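Local coordinates for AlyGC (Glaciecola chathamensis, PDB 5GKD), which cleaves alginate as a polysaccharide lyase of family 6, a calcium-containing enzyme built from parallel beta-helices and probably acting by beta-elimination, at residues A[532-537]-A[562-567]; A[476-481]-A[504-509]; A[540-545]-A[569-574]; A[499-504]-A[528-533]. One frame throughout, in Å; residues are numbered along the deposited sequence.

Interaction 1: A[532-537]-A[562-567]; sequences IRTTRL and HFFDAG
Ile532 and Arg533 pair in parallel with Phe564 and Asp565 on adjoining rungs of the C-terminal beta-helix. Backbone bonds come first. Ile532 N donates to Phe563 O at 2.8 Å, and Asp565 N donates to Ile532 O at 3.0 Å. Beyond Asp565 a side chain takes over: Gly567 N gives its hydrogen to Thr534 OG1 at 2.8 Å. That hydroxyl donates in turn to the carbonyl of Thr535, so it joins both segments. Thr534 chi1 of 68° sets OG1 between its backbone N and carbonyl carbon, where it meets the Gly567 amide.

Apolar contacts lie on the Ile532 and Phe564 face. Ile532 CG2 meets the edge of the Phe564 ring, 3.7 Å from CD1. The Ile532 side chain lies alongside Phe563, with CD1 3.8 Å from CZ.

Water joins the polar side. One molecule donates to Thr534 O and Asp565 O. Two more link Asp565 OD2 to the Arg536 guanidinium, while Asp565 OD1 forms salt bridges with Lys594 and Arg591.

Strand 530-534 is flanked by strands 503-505 and 564-565, and strand 590-592 follows. Phe564 reaches inward to Tyr543 and Leu545 of strand 543-548, and Phe563 packs edge-to-face with Phe552 and Phe582.

Interaction 2: A[476-481]-A[504-509]; sequences ILSLDK and EINNKG
Ser478 pairs in parallel with Glu504, and Leu479 with Ile505, in a short ladder between successive turns of the C-terminal beta-helix. Glu504 N donates to Leu477 O, and Leu479 N to Glu504 O at 2.8 Å, almost straight at 169°. Asn506 N then donates to Leu479 O. Beyond this the 504-509 chain makes a type II beta turn from Asn506 to Gly509, closed by Gly509 N to Asn506 O. Lys508 takes the positive phi of 79° expected at the third position of the turn. The turn returns the chain to Asp480 and Lys481. There Gly509 CA sits 3.1 Å from Lys481 O in a CA-H...O contact.

In the turn, Lys508 CB lies 3.3 Å from Asp480 O, while the bent end of its chain leads away. Lys481 NZ turns to the carbonyls of Ile455 and Ala458 by helix 450-457. On the Ser478 and Glu504 face, Ile476 CG2 rests 3.9 Å from Glu504 CB, the two side chains crossing at a slant. Glu504 is extended, with CG anti to the backbone N (chi1 172°). Its OE2 reaches Ser478 CB at 3.4 Å. Leu479 and Ile505 occupy the other face, where Leu479 CB lies near Glu504 O.

The contact thus rests chiefly on backbone bonds, with CA-H...O contacts of the backbone and a few side-chain touches added. The charge of Glu504 is met by Arg533 on the next rung through OE1, a salt bridge that probably favours the ionised carboxylate.

Interaction 3: A[540-545]-A[569-574]; sequences QRNYRL and RSFADY
Tyr543 turns one ring face to Ala572, whose CB stands over it 3.8 Å from the centroid, displaced toward CZ. Its chi1 of 67° swings the ring between backbone N and carbonyl carbon and across the neighbouring rung. A water in the ring plane joins Tyr543 OH to Ser570 OG. The Tyr574 ring receives Arg544 CB over one face, 4.2 Å from its centroid. Arg544 CG and CD run on past CE2. At the edge a water bonds both Tyr574 OH and Arg544 NH1. The Asn542 amide lies beside Phe571, planes 49° apart, with OD1 3.5 Å from CD2. Its ND2 makes a weak bond to Asp573 OD1, amide and carboxylate planes nearly perpendicular at 80°.

The backbones join through Tyr543 N to Phe571 O at 3.0 Å and Leu545 N to Tyr574 O at 3.1 Å. Asp573 N to Tyr543 O is short, 2.8 Å, but bent and weak. The chain turns a corner at Asp573.

Strands 543-548 and 572-578 are neighbours on a face of the beta-helix. Tyr543 packs inward on Thr534 and Phe564, and on Asn510 of strand 510-514. Asn542 reaches Lys119 and the carbonyl of Ile176 in the N-terminal half of the chain, and Arg544 makes a cation-pi contact with Phe436.

Interaction 4: A[499-504]-A[528-533]; sequences RSTLIE and GNTLIR
Thr501 OG1 accepts from Arg533 NE at 2.8 Å in the closely packed part of this contact. The N-H...O angle is 143°, and the hydroxyl lies tilted from the guanidinium plane. Thr530 OG1 approaches the same hydroxyl to 3.1 Å, so the two threonines and the arginine form a buried polar cluster. Arg533 NH1 meets Glu504 OE1 at 2.9 Å in a salt bridge. OE1 uses its anti lone pair, and the carboxylate and guanidinium planes stand 72° apart. Hydroxyl and carboxylate together restrict the rotation of the guanidinium. Arg533 can reach them because its chain runs extended from CG to NE.

Leu531 O accepts from two consecutive amides, Leu502 N and Ile503 N, the second at 3.1 Å. Ile503 N to Leu531 O and Arg533 N to Ile503 O bracket Ile532 and pair it in parallel with Ile503. Glu504 pairs with Arg533 next. Leu502 puts CB 3.9 Å from Leu531 CD1 on the apolar side.

The end at Ser500 lies nearer solvent. Thr530 N still donates to Ser500 O at 3.0 Å, but the side chains meet mainly through Ser500 OG and Asn529 OD1, 3.1 Å apart. Ser500 is partly exposed, whereas Asn529 is buried and gives its ND2 to the carbonyl of Pro524.

The two segments are successive rungs of the parallel beta-helix. Strand 503-505 lies between strands 477-479 and 530-534, and strand 564-565 follows. Leu502 packs on Leu477, Ile495 and Pro497. Leu531 also touches Pro497, together with Tyr561 and Phe563.

Overall arrangement
All four contacts join successive turns of the C-terminal beta-helix, each closing a loop of 22 to 24 residues. From the N terminus, interaction 2 opens first. Interaction 4 starts before it closes, so the two cross, sharing Glu504. Interaction 4 ends where interaction 1 begins, with Ile532 and Arg533 in common. Interactions 1 and 3 cross in turn. Interactions 2, 4 and 1 thus link strands 477-479, 503-505, 530-534 and 564-565 in order across one sheet. Interaction 3 pairs strands 543-548 and 572-578 on another face. It meets interaction 1 through Tyr543 and Phe564, and interaction 2 through Asn507 and Gln540.

Interaction 1: A[532-537]-A[562-567]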
loop_
_atom_site.group_PDB
_atom_site.type_symbol
_atom_site.label_atom_id
_atom_site.label_comp_id
_atom_site.label_asym_id
_atom_site.label_seq_id
_atom_site.Cartn_x
_atom_site.Cartn_y
_atom_site.Cartn_z
ATOM N N ILE A 532 8.934 -11.545 9.182
ATOM C CA ILE A 532 8.733 -10.303 9.916
ATOM C C ILE A 532 8.440 -9.189 8.918
ATOM O O ILE A 532 9.017 -9.149 7.827
ATOM C CB ILE A 532 9.950 -9.949 10.793
ATOM C CG1 ILE A 532 10.279 -11.102 11.743
ATOM C CG2 ILE A 532 9.702 -8.651 11.570
ATOM C CD1 ILE A 532 11.521 -10.869 12.570
ATOM N N ARG A 533 7.530 -8.291 9.283
ATOM C CA ARG A 533 7.147 -7.212 8.385
ATOM C C ARG A 533 6.450 -6.135 9.192
ATOM O O ARG A 533 6.025 -6.366 10.326
ATOM C CB ARG A 533 6.230 -7.708 7.248
ATOM C CG ARG A 533 4.855 -8.238 7.688
ATOM C CD ARG A 533 3.920 -8.537 6.496
ATOM N NE ARG A 533 2.743 -9.289 6.921
ATOM C CZ ARG A 533 1.679 -8.751 7.519
ATOM N NH1 ARG A 533 1.626 -7.440 7.743
ATOM N NH2 ARG A 533 0.657 -9.511 7.885
ATOM N N THR A 534 6.352 -4.948 8.598
ATOM C CA THR A 534 5.425 -3.958 9.104
ATOM C C THR A 534 4.009 -4.344 8.704
ATOM O O THR A 534 3.794 -5.183 7.831
ATOM C CB THR A 534 5.740 -2.553 8.567
ATOM O OG1 THR A 534 5.477 -2.496 7.162
ATOM C CG2 THR A 534 7.184 -2.177 8.829
ATOM N N THR A 535 3.033 -3.691 9.329
ATOM C CA THR A 535 1.689 -3.683 8.766
ATOM C C THR A 535 1.734 -3.240 7.308
ATOM O O THR A 535 2.633 -2.508 6.884
ATOM C CB THR A 535 0.763 -2.756 9.558
ATOM O OG1 THR A 535 -0.535 -2.728 8.955
ATOM C CG2 THR A 535 1.310 -1.345 9.598
ATOM N N ARG A 536 0.757 -3.694 6.534
ATOM C CA ARG A 536 0.621 -3.240 5.165
ATOM C C ARG A 536 -0.310 -2.040 5.043
ATOM O O ARG A 536 -0.438 -1.469 3.953
ATOM C CB ARG A 536 0.154 -4.394 4.284
ATOM C CG ARG A 536 1.118 -5.590 4.321
ATOM C CD ARG A 536 0.705 -6.630 3.324
ATOM N NE ARG A 536 1.594 -7.781 3.269
ATOM C CZ ARG A 536 1.310 -8.960 3.811
ATOM N NH1 ARG A 536 0.182 -9.128 4.473
ATOM N NH2 ARG A 536 2.160 -9.969 3.695
ATOM N N LEU A 537 -0.947 -1.651 6.123
ATOM C CA LEU A 537 -1.611 -0.363 6.154
ATOM C C LEU A 537 -0.539 0.714 6.237
ATOM O O LEU A 537 0.416 0.555 7.006
ATOM C CB LEU A 537 -2.568 -0.279 7.334
ATOM C CG LEU A 537 -3.908 -1.005 7.163
ATOM C CD1 LEU A 537 -3.761 -2.522 7.109
ATOM C CD2 LEU A 537 -4.874 -0.617 8.281
ATOM N N HIS A 562 10.449 -14.304 2.436
ATOM C CA HIS A 562 11.323 -13.229 2.877
ATOM C C HIS A 562 11.448 -13.204 4.388
ATOM O O HIS A 562 10.529 -13.579 5.120
ATOM C CB HIS A 562 10.795 -11.886 2.391
ATOM C CG HIS A 562 10.395 -11.897 0.954
ATOM N ND1 HIS A 562 11.304 -12.077 -0.066
ATOM C CD2 HIS A 562 9.185 -11.768 0.363
ATOM C CE1 HIS A 562 10.668 -12.059 -1.224
ATOM N NE2 HIS A 562 9.383 -11.873 -0.991
ATOM N N PHE A 563 12.601 -12.738 4.857
ATOM C CA PHE A 563 12.750 -12.557 6.294
ATOM C C PHE A 563 12.063 -11.270 6.769
ATOM O O PHE A 563 11.306 -11.293 7.747
ATOM C CB PHE A 563 14.230 -12.552 6.681
ATOM C CG PHE A 563 14.461 -12.225 8.116
ATOM C CD1 PHE A 563 14.235 -13.172 9.102
ATOM C CD2 PHE A 563 14.874 -10.963 8.490
ATOM C CE1 PHE A 563 14.426 -12.864 10.432
ATOM C CE2 PHE A 563 15.074 -10.651 9.810
ATOM C CZ PHE A 563 14.846 -11.603 10.787
ATOM N N PHE A 564 12.335 -10.132 6.110
ATOM C CA PHE A 564 11.733 -8.862 6.507
ATOM C C PHE A 564 11.228 -8.113 5.285
ATOM O O PHE A 564 11.994 -7.855 4.354
ATOM C CB PHE A 564 12.701 -7.960 7.289
ATOM C CG PHE A 564 12.059 -6.679 7.765
ATOM C CD1 PHE A 564 11.328 -6.648 8.938
ATOM C CD2 PHE A 564 12.139 -5.520 7.005
ATOM C CE1 PHE A 564 10.706 -5.484 9.359
ATOM C CE2 PHE A 564 11.524 -4.347 7.419
ATOM C CZ PHE A 564 10.809 -4.333 8.605
ATOM N N ASP A 565 9.959 -7.705 5.323
ATOM C CA ASP A 565 9.299 -7.029 4.210
ATOM C C ASP A 565 8.723 -5.709 4.709
ATOM O O ASP A 565 7.754 -5.702 5.471
ATOM C CB ASP A 565 8.203 -7.920 3.615
ATOM C CG ASP A 565 7.681 -7.400 2.271
ATOM O OD1 ASP A 565 8.451 -6.782 1.515
ATOM O OD2 ASP A 565 6.498 -7.617 1.967
ATOM N N ALA A 566 9.315 -4.596 4.287
ATOM C CA ALA A 566 8.846 -3.278 4.686
ATOM C C ALA A 566 7.584 -2.905 3.916
ATOM O O ALA A 566 7.519 -3.080 2.701
ATOM C CB ALA A 566 9.935 -2.225 4.446
ATOM N N GLY A 567 6.588 -2.382 4.626
ATOM C CA GLY A 567 5.410 -1.861 3.964
ATOM C C GLY A 567 5.710 -0.602 3.174
ATOM O O GLY A 567 6.644 0.147 3.474
HETATM O O HOH W 1 4.949 -5.144 5.065
HETATM O O HOH W 2 4.204 -6.392 2.743
HETATM O O HOH W 3 4.205 -9.336 1.434
#

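Interaction 2: A[476-481]-A[504-509]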
loop_
_atom_site.group_PDB
_atom_site.type_symbol
_atom_site.label_atom_id
_atom_site.label_comp_id
_atom_site.label_asym_id
_atom_site.label_seq_id
_atom_site.Cartn_x
_atom_site.Cartn_y
_atom_site.Cartn_z
ATOM N N ILE A 476 -0.974 -14.396 13.961
ATOM C CA ILE A 476 0.017 -13.350 13.743
ATOM C C ILE A 476 0.252 -12.577 15.034
ATOM O O ILE A 476 -0.691 -12.239 15.760
ATOM C CB ILE A 476 -0.432 -12.434 12.598
ATOM C CG1 ILE A 476 -0.347 -13.185 11.269
ATOM C CG2 ILE A 476 0.422 -11.193 12.534
ATOM C CD1 ILE A 476 -0.824 -12.361 10.098
ATOM N N LEU A 477 1.521 -12.331 15.344
ATOM C CA LEU A 477 1.911 -11.544 16.509
ATOM C C LEU A 477 2.005 -10.091 16.066
ATOM O O LEU A 477 3.015 -9.676 15.498
ATOM C CB LEU A 477 3.245 -12.031 17.059
ATOM C CG LEU A 477 3.373 -13.306 17.891
ATOM C CD1 LEU A 477 2.111 -14.115 17.926
ATOM C CD2 LEU A 477 4.540 -14.135 17.391
ATOM N N SER A 478 0.954 -9.310 16.294
ATOM C CA SER A 478 0.949 -7.918 15.862
ATOM C C SER A 478 1.367 -7.043 17.033
ATOM O O SER A 478 0.767 -7.098 18.112
ATOM C CB SER A 478 -0.410 -7.502 15.292
ATOM O OG SER A 478 -1.464 -7.910 16.126
ATOM N N LEU A 479 2.417 -6.266 16.818
ATOM C CA LEU A 479 3.052 -5.458 17.846
ATOM C C LEU A 479 2.645 -4.001 17.662
ATOM O O LEU A 479 2.893 -3.412 16.603
ATOM C CB LEU A 479 4.568 -5.609 17.753
ATOM C CG LEU A 479 5.437 -5.130 18.900
ATOM C CD1 LEU A 479 4.943 -5.703 20.212
ATOM C CD2 LEU A 479 6.840 -5.592 18.632
ATOM N N ASP A 480 2.012 -3.427 18.684
ATOM C CA ASP A 480 1.620 -2.025 18.666
ATOM C C ASP A 480 2.165 -1.316 19.895
ATOM O O ASP A 480 1.624 -0.302 20.323
ATOM C CB ASP A 480 0.098 -1.856 18.549
ATOM C CG ASP A 480 -0.672 -2.445 19.733
ATOM O OD1 ASP A 480 -0.053 -2.931 20.695
ATOM O OD2 ASP A 480 -1.917 -2.412 19.710
ATOM N N LYS A 481 3.253 -1.837 20.457
ATOM C CA LYS A 481 3.924 -1.210 21.582
ATOM C C LYS A 481 5.418 -1.487 21.459
ATOM O O LYS A 481 5.863 -2.186 20.546
ATOM C CB LYS A 481 3.352 -1.727 22.902
ATOM C CG LYS A 481 3.753 -3.159 23.212
ATOM C CD LYS A 481 2.790 -3.840 24.175
ATOM C CE LYS A 481 1.510 -4.204 23.477
ATOM N NZ LYS A 481 0.620 -5.049 24.323
ATOM N N GLU A 504 4.142 -8.898 12.916
ATOM C CA GLU A 504 3.718 -7.705 12.201
ATOM C C GLU A 504 3.939 -6.492 13.094
ATOM O O GLU A 504 3.539 -6.496 14.260
ATOM C CB GLU A 504 2.243 -7.810 11.811
ATOM C CG GLU A 504 1.659 -6.552 11.230
ATOM C CD GLU A 504 0.157 -6.651 11.036
ATOM O OE1 GLU A 504 -0.289 -6.865 9.892
ATOM O OE2 GLU A 504 -0.580 -6.520 12.036
ATOM N N ILE A 505 4.580 -5.468 12.558
ATOM C CA ILE A 505 4.874 -4.256 13.310
ATOM C C ILE A 505 3.866 -3.187 12.891
ATOM O O ILE A 505 3.863 -2.734 11.743
ATOM C CB ILE A 505 6.323 -3.793 13.104
ATOM C CG1 ILE A 505 7.291 -4.923 13.454
ATOM C CG2 ILE A 505 6.614 -2.552 13.954
ATOM C CD1 ILE A 505 8.767 -4.599 13.178
ATOM N N ASN A 506 3.013 -2.797 13.829
ATOM C CA ASN A 506 2.004 -1.764 13.662
ATOM C C ASN A 506 2.496 -0.442 14.230
ATOM O O ASN A 506 3.548 -0.367 14.863
ATOM C CB ASN A 506 0.705 -2.163 14.366
ATOM C CG ASN A 506 -0.006 -3.319 13.684
ATOM O OD1 ASN A 506 -0.330 -4.335 14.309
ATOM N ND2 ASN A 506 -0.262 -3.169 12.402
ATOM N N ASN A 507 1.694 0.605 14.019
ATOM C CA ASN A 507 1.943 1.892 14.649
ATOM C C ASN A 507 2.228 1.711 16.128
ATOM O O ASN A 507 1.518 0.979 16.819
ATOM C CB ASN A 507 0.741 2.816 14.458
ATOM C CG ASN A 507 0.619 3.310 13.039
ATOM O OD1 ASN A 507 1.620 3.524 12.359
ATOM N ND2 ASN A 507 -0.605 3.492 12.582
ATOM N N LYS A 508 3.290 2.368 16.603
ATOM C CA LYS A 508 3.757 2.380 17.984
ATOM C C LYS A 508 4.523 1.105 18.318
ATOM O O LYS A 508 5.104 1.013 19.398
ATOM C CB LYS A 508 2.617 2.594 19.002
ATOM C CG LYS A 508 1.768 3.840 18.671
ATOM C CD LYS A 508 0.496 3.943 19.483
ATOM C CE LYS A 508 0.818 4.111 20.933
ATOM N NZ LYS A 508 1.835 5.176 21.086
ATOM N N GLY A 509 4.573 0.131 17.417
ATOM C CA GLY A 509 5.377 -1.048 17.650
ATOM C C GLY A 509 6.852 -0.783 17.392
ATOM O O GLY A 509 7.231 -0.108 16.434
#

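Interaction 3: A[540-545]-A[569-574]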
loop_
_atom_site.group_PDB
_atom_site.type_symbol
_atom_site.label_atom_id
_atom_site.label_comp_id
_atom_site.label_asym_id
_atom_site.label_seq_id
_atom_site.Cartn_x
_atom_site.Cartn_y
_atom_site.Cartn_z
ATOM N N GLN A 540 1.637 5.571 10.372
ATOM C CA GLN A 540 1.631 6.952 10.830
ATOM C C GLN A 540 2.952 7.370 11.443
ATOM O O GLN A 540 3.203 8.564 11.593
ATOM C CB GLN A 540 0.513 7.135 11.868
ATOM C CG GLN A 540 0.263 8.567 12.290
ATOM C CD GLN A 540 -0.540 8.671 13.568
ATOM O OE1 GLN A 540 -0.151 8.121 14.597
ATOM N NE2 GLN A 540 -1.662 9.393 13.517
ATOM N N ARG A 541 3.815 6.413 11.744
ATOM C CA ARG A 541 4.869 6.562 12.729
ATOM C C ARG A 541 6.055 5.727 12.266
ATOM O O ARG A 541 5.873 4.725 11.572
ATOM C CB ARG A 541 4.312 6.072 14.069
ATOM C CG ARG A 541 5.022 6.410 15.305
ATOM C CD ARG A 541 4.131 6.009 16.438
ATOM N NE ARG A 541 3.016 6.939 16.565
ATOM C CZ ARG A 541 2.856 7.762 17.596
ATOM N NH1 ARG A 541 3.727 7.750 18.593
ATOM N NH2 ARG A 541 1.820 8.586 17.641
ATOM N N ASN A 542 7.263 6.134 12.644
ATOM C CA ASN A 542 8.441 5.312 12.367
ATOM C C ASN A 542 8.500 4.121 13.340
ATOM O O ASN A 542 7.733 4.032 14.296
ATOM C CB ASN A 542 9.729 6.139 12.477
ATOM C CG ASN A 542 9.740 7.351 11.550
ATOM O OD1 ASN A 542 9.033 7.390 10.549
ATOM N ND2 ASN A 542 10.559 8.337 11.878
ATOM N N TYR A 543 9.439 3.204 13.107
ATOM C CA TYR A 543 9.608 2.063 14.001
ATOM C C TYR A 543 11.091 1.738 14.139
ATOM O O TYR A 543 11.916 2.166 13.337
ATOM C CB TYR A 543 8.823 0.818 13.514
ATOM C CG TYR A 543 9.364 0.245 12.235
ATOM C CD1 TYR A 543 9.025 0.797 11.004
ATOM C CD2 TYR A 543 10.240 -0.816 12.254
ATOM C CE1 TYR A 543 9.539 0.291 9.835
ATOM C CE2 TYR A 543 10.750 -1.340 11.081
ATOM C CZ TYR A 543 10.404 -0.779 9.877
ATOM O OH TYR A 543 10.935 -1.295 8.725
ATOM N N ARG A 544 11.411 0.953 15.168
ATOM C CA ARG A 544 12.752 0.462 15.446
ATOM C C ARG A 544 12.744 -1.064 15.484
ATOM O O ARG A 544 11.826 -1.675 16.037
ATOM C CB ARG A 544 13.274 1.010 16.789
ATOM C CG ARG A 544 13.509 2.508 16.824
ATOM C CD ARG A 544 13.634 3.041 18.241
ATOM N NE ARG A 544 12.334 3.200 18.886
ATOM C CZ ARG A 544 12.133 3.074 20.194
ATOM N NH1 ARG A 544 13.151 2.784 20.994
ATOM N NH2 ARG A 544 10.921 3.219 20.697
ATOM N N LEU A 545 13.780 -1.680 14.917
ATOM C CA LEU A 545 13.921 -3.133 14.919
ATOM C C LEU A 545 15.363 -3.492 15.265
ATOM O O LEU A 545 16.288 -3.083 14.559
ATOM C CB LEU A 545 13.515 -3.719 13.556
ATOM C CG LEU A 545 13.754 -5.215 13.327
ATOM C CD1 LEU A 545 13.034 -6.040 14.365
ATOM C CD2 LEU A 545 13.332 -5.619 11.924
ATOM N N ARG A 569 5.774 3.040 2.131
ATOM C CA ARG A 569 5.786 4.273 2.908
ATOM C C ARG A 569 6.071 4.032 4.389
ATOM O O ARG A 569 5.739 4.868 5.216
ATOM C CB ARG A 569 4.473 5.057 2.741
ATOM C CG ARG A 569 4.133 5.432 1.292
ATOM C CD ARG A 569 5.266 6.242 0.665
ATOM N NE ARG A 569 4.821 7.123 -0.400
ATOM C CZ ARG A 569 5.371 7.202 -1.606
ATOM N NH1 ARG A 569 6.417 6.449 -1.918
ATOM N NH2 ARG A 569 4.881 8.062 -2.494
ATOM N N SER A 570 6.662 2.895 4.752
ATOM C CA SER A 570 7.078 2.652 6.124
ATOM C C SER A 570 8.492 3.184 6.325
ATOM O O SER A 570 9.243 3.371 5.370
ATOM C CB SER A 570 7.013 1.157 6.469
ATOM O OG SER A 570 7.996 0.405 5.763
ATOM N N PHE A 571 8.853 3.436 7.583
ATOM C CA PHE A 571 10.166 4.024 7.853
ATOM C C PHE A 571 10.725 3.511 9.173
ATOM O O PHE A 571 10.138 3.736 10.235
ATOM C CB PHE A 571 10.108 5.555 7.855
ATOM C CG PHE A 571 11.481 6.203 7.894
ATOM C CD1 PHE A 571 12.181 6.448 6.720
ATOM C CD2 PHE A 571 12.083 6.529 9.110
ATOM C CE1 PHE A 571 13.447 7.013 6.758
ATOM C CE2 PHE A 571 13.339 7.102 9.144
ATOM C CZ PHE A 571 14.021 7.346 7.972
ATOM N N ALA A 572 11.864 2.821 9.100
ATOM C CA ALA A 572 12.596 2.387 10.281
ATOM C C ALA A 572 13.630 3.438 10.681
ATOM O O ALA A 572 14.563 3.715 9.923
ATOM C CB ALA A 572 13.281 1.045 10.028
ATOM N N ASP A 573 13.468 4.016 11.877
ATOM C CA ASP A 573 14.535 4.833 12.456
ATOM C C ASP A 573 15.857 4.063 12.508
ATOM O O ASP A 573 16.928 4.643 12.316
ATOM C CB ASP A 573 14.140 5.318 13.852
ATOM C CG ASP A 573 13.220 6.561 13.816
ATOM O OD1 ASP A 573 13.519 7.515 13.093
ATOM O OD2 ASP A 573 12.212 6.605 14.538
ATOM N N TYR A 574 15.803 2.755 12.766
ATOM C CA TYR A 574 16.960 1.907 12.510
ATOM C C TYR A 574 16.529 0.457 12.464
ATOM O O TYR A 574 15.542 0.059 13.088
ATOM C CB TYR A 574 18.082 2.072 13.555
ATOM C CG TYR A 574 17.716 1.721 14.982
ATOM C CD1 TYR A 574 17.725 0.399 15.434
ATOM C CD2 TYR A 574 17.389 2.715 15.886
ATOM C CE1 TYR A 574 17.391 0.097 16.758
ATOM C CE2 TYR A 574 17.058 2.424 17.192
ATOM C CZ TYR A 574 17.057 1.127 17.623
ATOM O OH TYR A 574 16.735 0.891 18.935
HETATM O O HOH W 4 6.757 3.241 9.671
HETATM O O HOH W 5 10.642 0.358 6.503
HETATM O O HOH W 6 16.116 2.673 20.669
#

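Interaction 4: A[499-504]-A[528-533]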
loop_
_atom_site.group_PDB
_atom_site.type_symbol
_atom_site.label_atom_id
_atom_site.label_comp_id
_atom_site.label_asym_id
_atom_site.label_seq_id
_atom_site.Cartn_x
_atom_site.Cartn_y
_atom_site.Cartn_z
ATOM N N ARG A 499 1.826 -19.418 10.357
ATOM C CA ARG A 499 1.139 -18.501 9.450
ATOM C C ARG A 499 2.136 -17.859 8.487
ATOM O O ARG A 499 3.354 -17.976 8.638
ATOM C CB ARG A 499 0.385 -17.409 10.229
ATOM C CG ARG A 499 -0.640 -17.918 11.247
ATOM C CD ARG A 499 -2.019 -18.199 10.630
ATOM N NE ARG A 499 -2.055 -19.430 9.845
ATOM C CZ ARG A 499 -2.216 -20.651 10.366
ATOM N NH1 ARG A 499 -2.358 -20.806 11.680
ATOM N NH2 ARG A 499 -2.228 -21.724 9.575
ATOM N N SER A 500 1.592 -17.168 7.482
ATOM C CA SER A 500 2.418 -16.493 6.485
ATOM C C SER A 500 3.317 -15.434 7.106
ATOM O O SER A 500 4.385 -15.128 6.570
ATOM C CB SER A 500 1.532 -15.854 5.423
ATOM O OG SER A 500 1.136 -16.823 4.483
ATOM N N THR A 501 2.900 -14.862 8.219
ATOM C CA THR A 501 3.705 -13.904 8.952
ATOM C C THR A 501 3.831 -14.381 10.383
ATOM O O THR A 501 2.869 -14.898 10.957
ATOM C CB THR A 501 3.079 -12.498 8.927
ATOM O OG1 THR A 501 3.062 -12.009 7.584
ATOM C CG2 THR A 501 3.874 -11.543 9.802
ATOM N N LEU A 502 5.032 -14.238 10.935
ATOM C CA LEU A 502 5.242 -14.444 12.358
ATOM C C LEU A 502 4.943 -13.177 13.151
ATOM O O LEU A 502 4.137 -13.193 14.081
ATOM C CB LEU A 502 6.681 -14.893 12.608
ATOM C CG LEU A 502 6.995 -15.122 14.077
ATOM C CD1 LEU A 502 6.085 -16.205 14.619
ATOM C CD2 LEU A 502 8.457 -15.470 14.262
ATOM N N ILE A 503 5.589 -12.067 12.793
ATOM C CA ILE A 503 5.482 -10.813 13.533
ATOM C C ILE A 503 5.165 -9.674 12.572
ATOM O O ILE A 503 5.861 -9.484 11.566
ATOM C CB ILE A 503 6.768 -10.492 14.316
ATOM C CG1 ILE A 503 7.027 -11.560 15.368
ATOM C CG2 ILE A 503 6.652 -9.125 14.974
ATOM C CD1 ILE A 503 8.345 -11.390 16.075
ATOM N N GLU A 504 4.142 -8.898 12.916
ATOM C CA GLU A 504 3.718 -7.705 12.201
ATOM C C GLU A 504 3.939 -6.492 13.094
ATOM O O GLU A 504 3.539 -6.496 14.260
ATOM C CB GLU A 504 2.243 -7.810 11.811
ATOM C CG GLU A 504 1.659 -6.552 11.230
ATOM C CD GLU A 504 0.157 -6.651 11.036
ATOM O OE1 GLU A 504 -0.289 -6.865 9.892
ATOM O OE2 GLU A 504 -0.580 -6.520 12.036
ATOM N N GLY A 528 5.705 -16.317 -1.104
ATOM C CA GLY A 528 5.527 -14.969 -0.603
ATOM C C GLY A 528 5.260 -14.855 0.877
ATOM O O GLY A 528 4.691 -13.850 1.310
ATOM N N ASN A 529 5.641 -15.853 1.670
ATOM C CA ASN A 529 5.623 -15.686 3.114
ATOM C C ASN A 529 6.617 -14.607 3.526
ATOM O O ASN A 529 7.598 -14.332 2.838
ATOM C CB ASN A 529 5.975 -16.990 3.835
ATOM C CG ASN A 529 4.924 -18.074 3.657
ATOM O OD1 ASN A 529 3.785 -17.807 3.255
ATOM N ND2 ASN A 529 5.312 -19.316 3.956
ATOM N N THR A 530 6.368 -14.016 4.685
ATOM C CA THR A 530 7.192 -12.935 5.204
ATOM C C THR A 530 7.278 -13.143 6.705
ATOM O O THR A 530 6.289 -12.935 7.409
ATOM C CB THR A 530 6.597 -11.556 4.876
ATOM O OG1 THR A 530 5.280 -11.468 5.419
ATOM C CG2 THR A 530 6.511 -11.320 3.376
ATOM N N LEU A 531 8.441 -13.547 7.198
ATOM C CA LEU A 531 8.542 -13.882 8.616
ATOM C C LEU A 531 8.288 -12.661 9.489
ATOM O O LEU A 531 7.503 -12.717 10.440
ATOM C CB LEU A 531 9.906 -14.497 8.933
ATOM C CG LEU A 531 9.967 -15.155 10.313
ATOM C CD1 LEU A 531 9.364 -16.547 10.297
ATOM C CD2 LEU A 531 11.404 -15.177 10.847
ATOM N N ILE A 532 8.934 -11.545 9.182
ATOM C CA ILE A 532 8.733 -10.303 9.916
ATOM C C ILE A 532 8.440 -9.189 8.918
ATOM O O ILE A 532 9.017 -9.149 7.827
ATOM C CB ILE A 532 9.950 -9.949 10.793
ATOM C CG1 ILE A 532 10.279 -11.102 11.743
ATOM C CG2 ILE A 532 9.702 -8.651 11.570
ATOM C CD1 ILE A 532 11.521 -10.869 12.570
ATOM N N ARG A 533 7.530 -8.291 9.283
ATOM C CA ARG A 533 7.147 -7.212 8.385
ATOM C C ARG A 533 6.450 -6.135 9.192
ATOM O O ARG A 533 6.025 -6.366 10.326
ATOM C CB ARG A 533 6.230 -7.708 7.248
ATOM C CG ARG A 533 4.855 -8.238 7.688
ATOM C CD ARG A 533 3.920 -8.537 6.496
ATOM N NE ARG A 533 2.743 -9.289 6.921
ATOM C CZ ARG A 533 1.679 -8.751 7.519
ATOM N NH1 ARG A 533 1.626 -7.440 7.743
ATOM N NH2 ARG A 533 0.657 -9.511 7.885
#